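Local coordinates for protein putative creatinine amidohydrolase (Bacteroides fragilis, PDB 3LUB) that probably hydrolyses carbon-nitrogen bonds of linear amides, as a zinc-dependent member of the creatininase superfamily, at residues F[145-157]-F[228-240]. Sequence-based numbering, arbitrary orientation.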
loop_
_atom_site.group_PDB
_atom_site.type_symbol
_atom_site.label_atom_id
_atom_site.label_comp_id
_atom_site.label_asym_id
_atom_site.label_seq_id
_atom_site.Cartn_x
_atom_site.Cartn_y
_atom_site.Cartn_z
ATOM N N ASN F 145 14.855 -23.770 -3.969
ATOM C CA ASN F 145 13.890 -24.711 -4.533
ATOM C C ASN F 145 14.377 -26.132 -4.172
ATOM O O ASN F 145 15.543 -26.421 -4.392
ATOM C CB ASN F 145 13.821 -24.542 -6.065
ATOM C CG ASN F 145 13.103 -23.246 -6.508
ATOM O OD1 ASN F 145 11.957 -22.993 -6.152
ATOM N ND2 ASN F 145 13.775 -22.456 -7.334
ATOM N N TRP F 146 13.518 -27.023 -3.637
ATOM C CA TRP F 146 13.962 -28.386 -3.292
ATOM C C TRP F 146 14.540 -29.083 -4.529
ATOM O O TRP F 146 15.497 -29.816 -4.446
ATOM C CB TRP F 146 12.831 -29.243 -2.611
ATOM C CG TRP F 146 11.745 -29.661 -3.539
ATOM C CD1 TRP F 146 10.610 -28.972 -3.806
ATOM C CD2 TRP F 146 11.728 -30.818 -4.401
ATOM N NE1 TRP F 146 9.864 -29.635 -4.734
ATOM C CE2 TRP F 146 10.530 -30.773 -5.124
ATOM C CE3 TRP F 146 12.603 -31.888 -4.609
ATOM C CZ2 TRP F 146 10.182 -31.758 -6.069
ATOM C CZ3 TRP F 146 12.248 -32.874 -5.501
ATOM C CH2 TRP F 146 11.050 -32.801 -6.232
ATOM N N PHE F 147 13.978 -28.802 -5.701
ATOM C CA PHE F 147 14.325 -29.552 -6.890
ATOM C C PHE F 147 15.578 -29.013 -7.585
ATOM O O PHE F 147 15.938 -29.484 -8.644
ATOM C CB PHE F 147 13.151 -29.601 -7.840
ATOM C CG PHE F 147 12.599 -28.257 -8.169
ATOM C CD1 PHE F 147 13.196 -27.467 -9.150
ATOM C CD2 PHE F 147 11.495 -27.762 -7.483
ATOM C CE1 PHE F 147 12.698 -26.207 -9.434
ATOM C CE2 PHE F 147 11.006 -26.519 -7.773
ATOM C CZ PHE F 147 11.604 -25.741 -8.759
ATOM N N GLU F 148 16.242 -28.040 -6.966
ATOM C CA GLU F 148 17.536 -27.544 -7.401
ATOM C C GLU F 148 18.672 -27.911 -6.458
ATOM O O GLU F 148 19.845 -27.659 -6.767
ATOM C CB GLU F 148 17.480 -26.023 -7.544
ATOM C CG GLU F 148 16.821 -25.621 -8.818
ATOM C CD GLU F 148 16.520 -24.138 -8.903
ATOM O OE1 GLU F 148 16.804 -23.387 -7.925
ATOM O OE2 GLU F 148 15.944 -23.753 -9.952
ATOM N N VAL F 149 18.360 -28.537 -5.333
ATOM C CA VAL F 149 19.397 -28.913 -4.373
ATOM C C VAL F 149 20.317 -29.967 -5.019
ATOM O O VAL F 149 21.548 -29.915 -4.862
ATOM C CB VAL F 149 18.763 -29.346 -3.025
ATOM C CG1 VAL F 149 19.786 -30.007 -2.071
ATOM C CG2 VAL F 149 18.056 -28.106 -2.364
ATOM N N VAL F 150 19.707 -30.889 -5.774
ATOM C CA VAL F 150 20.400 -31.875 -6.616
ATOM C C VAL F 150 19.719 -31.817 -7.972
ATOM O O VAL F 150 18.496 -31.794 -8.033
ATOM C CB VAL F 150 20.239 -33.286 -6.040
ATOM C CG1 VAL F 150 20.911 -34.308 -6.953
ATOM C CG2 VAL F 150 20.844 -33.352 -4.639
ATOM N N SER F 151 20.497 -31.803 -9.055
ATOM C CA SER F 151 19.931 -31.815 -10.427
ATOM C C SER F 151 19.232 -33.145 -10.713
ATOM O O SER F 151 19.758 -34.203 -10.376
ATOM C CB SER F 151 21.042 -31.604 -11.482
ATOM O OG SER F 151 20.509 -31.482 -12.799
ATOM N N PRO F 152 18.064 -33.102 -11.359
ATOM C CA PRO F 152 17.326 -34.316 -11.696
ATOM C C PRO F 152 17.975 -35.091 -12.818
ATOM O O PRO F 152 17.757 -36.313 -12.965
ATOM C CB PRO F 152 15.947 -33.794 -12.142
ATOM C CG PRO F 152 16.178 -32.373 -12.600
ATOM C CD PRO F 152 17.376 -31.874 -11.811
ATOM N N LYS F 153 18.771 -34.382 -13.611
ATOM C CA LYS F 153 19.518 -35.020 -14.680
ATOM C C LYS F 153 20.373 -36.181 -14.118
ATOM O O LYS F 153 21.064 -36.060 -13.100
ATOM C CB LYS F 153 20.313 -33.957 -15.450
ATOM C CG LYS F 153 19.374 -32.924 -16.166
ATOM C CD LYS F 153 20.075 -31.588 -16.421
ATOM C CE LYS F 153 21.102 -31.662 -17.583
ATOM N NZ LYS F 153 21.765 -30.333 -17.866
ATOM N N GLY F 154 20.247 -37.334 -14.761
ATOM C CA GLY F 154 20.761 -38.595 -14.211
ATOM C C GLY F 154 19.731 -39.455 -13.493
ATOM O O GLY F 154 19.764 -40.686 -13.600
ATOM N N TYR F 155 18.811 -38.826 -12.757
ATOM C CA TYR F 155 17.849 -39.573 -11.928
ATOM C C TYR F 155 16.572 -39.984 -12.684
ATOM O O TYR F 155 15.821 -40.863 -12.238
ATOM C CB TYR F 155 17.535 -38.768 -10.662
ATOM C CG TYR F 155 18.705 -38.738 -9.661
ATOM C CD1 TYR F 155 18.854 -39.766 -8.734
ATOM C CD2 TYR F 155 19.641 -37.700 -9.639
ATOM C CE1 TYR F 155 19.900 -39.776 -7.812
ATOM C CE2 TYR F 155 20.723 -37.710 -8.717
ATOM C CZ TYR F 155 20.836 -38.756 -7.815
ATOM O OH TYR F 155 21.843 -38.861 -6.877
ATOM N N PHE F 156 16.333 -39.347 -13.819
ATOM C CA PHE F 156 15.124 -39.537 -14.600
ATOM C C PHE F 156 15.455 -39.601 -16.083
ATOM O O PHE F 156 16.495 -39.124 -16.509
ATOM C CB PHE F 156 14.130 -38.392 -14.284
ATOM C CG PHE F 156 13.859 -38.247 -12.804
ATOM C CD1 PHE F 156 13.000 -39.130 -12.148
ATOM C CD2 PHE F 156 14.522 -37.296 -12.058
ATOM C CE1 PHE F 156 12.795 -39.036 -10.772
ATOM C CE2 PHE F 156 14.305 -37.185 -10.710
ATOM C CZ PHE F 156 13.445 -38.065 -10.056
ATOM N N GLU F 157 14.558 -40.197 -16.865
ATOM C CA GLU F 157 14.784 -40.426 -18.286
ATOM C C GLU F 157 14.275 -39.292 -19.168
ATOM O O GLU F 157 14.979 -38.848 -20.068
ATOM C CB GLU F 157 14.110 -41.737 -18.728
ATOM C CG GLU F 157 14.621 -42.995 -18.014
ATOM C CD GLU F 157 13.856 -44.278 -18.415
ATOM O OE1 GLU F 157 14.100 -44.820 -19.529
ATOM O OE2 GLU F 157 13.031 -44.755 -17.601
ATOM N N LYS F 228 12.424 -44.417 -8.434
ATOM C CA LYS F 228 13.160 -43.264 -8.948
ATOM C C LYS F 228 13.063 -42.063 -7.996
ATOM O O LYS F 228 14.042 -41.384 -7.772
ATOM C CB LYS F 228 12.682 -42.865 -10.332
ATOM C CG LYS F 228 13.067 -43.802 -11.461
ATOM C CD LYS F 228 12.448 -43.303 -12.736
ATOM C CE LYS F 228 12.920 -44.039 -13.927
ATOM N NZ LYS F 228 12.139 -43.716 -15.179
ATOM N N GLY F 229 11.889 -41.831 -7.427
ATOM C CA GLY F 229 11.648 -40.699 -6.518
ATOM C C GLY F 229 12.420 -40.857 -5.224
ATOM O O GLY F 229 13.041 -39.916 -4.726
ATOM N N GLU F 230 12.399 -42.083 -4.701
ATOM C CA GLU F 230 13.117 -42.424 -3.465
ATOM C C GLU F 230 14.593 -42.157 -3.580
ATOM O O GLU F 230 15.210 -41.629 -2.636
ATOM C CB GLU F 230 12.894 -43.889 -3.114
ATOM C CG GLU F 230 13.662 -44.357 -1.902
ATOM C CD GLU F 230 13.361 -45.817 -1.572
ATOM O OE1 GLU F 230 13.276 -46.657 -2.509
ATOM O OE2 GLU F 230 13.184 -46.112 -0.369
ATOM N N ARG F 231 15.171 -42.530 -4.719
ATOM C CA ARG F 231 16.609 -42.367 -4.920
ATOM C C ARG F 231 17.072 -40.915 -5.102
ATOM O O ARG F 231 18.126 -40.525 -4.606
ATOM C CB ARG F 231 17.064 -43.231 -6.098
ATOM C CG ARG F 231 16.818 -44.675 -5.792
ATOM C CD ARG F 231 17.490 -45.594 -6.733
ATOM N NE ARG F 231 17.315 -46.963 -6.265
ATOM C CZ ARG F 231 17.702 -48.046 -6.933
ATOM N NH1 ARG F 231 18.319 -47.946 -8.118
ATOM N NH2 ARG F 231 17.471 -49.242 -6.403
ATOM N N TYR F 232 16.291 -40.146 -5.837
ATOM C CA TYR F 232 16.517 -38.727 -6.008
ATOM C C TYR F 232 16.430 -37.962 -4.700
ATOM O O TYR F 232 17.228 -37.058 -4.485
ATOM C CB TYR F 232 15.518 -38.166 -7.013
ATOM C CG TYR F 232 15.665 -36.704 -7.411
ATOM C CD1 TYR F 232 16.913 -36.144 -7.741
ATOM C CD2 TYR F 232 14.541 -35.895 -7.519
ATOM C CE1 TYR F 232 17.020 -34.829 -8.130
ATOM C CE2 TYR F 232 14.647 -34.581 -7.923
ATOM C CZ TYR F 232 15.881 -34.048 -8.209
ATOM O OH TYR F 232 15.948 -32.731 -8.576
ATOM N N VAL F 233 15.467 -38.270 -3.826
ATOM C CA VAL F 233 15.309 -37.445 -2.616
ATOM C C VAL F 233 16.369 -37.734 -1.599
ATOM O O VAL F 233 16.704 -36.847 -0.810
ATOM C CB VAL F 233 13.866 -37.477 -1.970
ATOM C CG1 VAL F 233 12.801 -37.024 -2.999
ATOM C CG2 VAL F 233 13.524 -38.827 -1.328
ATOM N N LYS F 234 16.950 -38.937 -1.624
ATOM C CA LYS F 234 18.016 -39.267 -0.664
ATOM C C LYS F 234 19.126 -38.211 -0.597
ATOM O O LYS F 234 19.379 -37.658 0.478
ATOM C CB LYS F 234 18.601 -40.679 -0.887
ATOM C CG LYS F 234 19.260 -41.239 0.379
ATOM C CD LYS F 234 20.154 -42.475 0.082
ATOM C CE LYS F 234 20.878 -42.945 1.356
ATOM N NZ LYS F 234 21.656 -44.197 1.141
ATOM N N PRO F 235 19.785 -37.902 -1.735
ATOM C CA PRO F 235 20.797 -36.834 -1.679
ATOM C C PRO F 235 20.276 -35.412 -1.337
ATOM O O PRO F 235 20.994 -34.619 -0.685
ATOM C CB PRO F 235 21.398 -36.862 -3.098
ATOM C CG PRO F 235 20.334 -37.461 -3.950
ATOM C CD PRO F 235 19.686 -38.475 -3.090
ATOM N N ILE F 236 19.057 -35.088 -1.791
ATOM C CA ILE F 236 18.409 -33.785 -1.499
ATOM C C ILE F 236 18.298 -33.652 0.024
ATOM O O ILE F 236 18.745 -32.667 0.636
ATOM C CB ILE F 236 17.001 -33.660 -2.234
ATOM C CG1 ILE F 236 17.167 -33.677 -3.761
ATOM C CG2 ILE F 236 16.236 -32.391 -1.819
ATOM C CD1 ILE F 236 15.841 -33.841 -4.560
ATOM N N VAL F 237 17.748 -34.692 0.641
ATOM C CA VAL F 237 17.543 -34.732 2.097
ATOM C C VAL F 237 18.827 -34.589 2.878
ATOM O O VAL F 237 18.895 -33.833 3.859
ATOM C CB VAL F 237 16.776 -36.010 2.506
ATOM C CG1 VAL F 237 16.968 -36.281 4.023
ATOM C CG2 VAL F 237 15.260 -35.835 2.115
ATOM N N GLU F 238 19.870 -35.272 2.410
ATOM C CA GLU F 238 21.168 -35.244 3.081
ATOM C C GLU F 238 21.862 -33.873 2.962
ATOM O O GLU F 238 22.437 -33.353 3.942
ATOM C CB GLU F 238 22.055 -36.387 2.508
ATOM C CG GLU F 238 23.284 -36.705 3.381
ATOM C CD GLU F 238 24.350 -35.631 3.294
ATOM O OE1 GLU F 238 24.578 -35.120 2.172
ATOM O OE2 GLU F 238 24.946 -35.278 4.341
ATOM N N LYS F 239 21.807 -33.274 1.769
ATOM C CA LYS F 239 22.327 -31.900 1.602
ATOM C C LYS F 239 21.569 -30.866 2.430
ATOM O O LYS F 239 22.173 -29.964 2.990
ATOM C CB LYS F 239 22.298 -31.457 0.146
ATOM C CG LYS F 239 23.507 -31.846 -0.675
ATOM C CD LYS F 239 23.551 -31.004 -1.979
ATOM C CE LYS F 239 24.461 -31.638 -3.033
ATOM N NZ LYS F 239 25.751 -32.143 -2.456
ATOM N N LEU F 240 20.243 -30.972 2.489
ATOM C CA LEU F 240 19.445 -30.032 3.275
ATOM C C LEU F 240 19.755 -30.184 4.766
ATOM O O LEU F 240 19.980 -29.196 5.463
ATOM C CB LEU F 240 17.938 -30.182 2.960
ATOM C CG LEU F 240 17.501 -29.559 1.626
ATOM C CD1 LEU F 240 16.106 -29.993 1.144
ATOM C CD2 LEU F 240 17.600 -27.978 1.655
HETATM O O HOH W 1 16.076 -41.664 -9.641
#
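Phe156 comes edge-on against one face of the Tyr232 ring, the planes 86° apart and Phe156 CE2 3.4 Å from Tyr232 CD2, a T-shaped pair. Tyr232 reaches the loop because its CG is anti to the backbone N (chi1 -175°), and its ring is held between Phe156 and, over the centre of the opposite face, CD1 of Ile236 from its own helix, which also meets the edge of the Trp146 indole at CE3. At the hydroxyl end of the ring, Tyr232 OH donates to Val150 O at 2.8 Å, 21° out of the carbonyl plane, which ties the ring tip to the loop backbone. Tyr155 crosses beside it, one face over Tyr232 CD1, its hydroxyl reaching Pro235 CG. Val150 CG2 drops between Pro235 and Ile236, while Val149 spreads its methyls over Lys239 and Leu240. At the N-terminal end of the helix segment the extended Lys228 chain puts NZ 2.8 Å from Glu157 OE2, on the anti lone pair, and a second salt bridge joins NZ to Glu166. A water links Tyr155 O to Lys228 O. Trp146 lies close to the zinc ligand Glu168 on helix 166-175. The loop after strand 140-145 is thus fastened along helix 226-249, with Trp146 and Leu240 packing on helix 42-62 and strand 113-118.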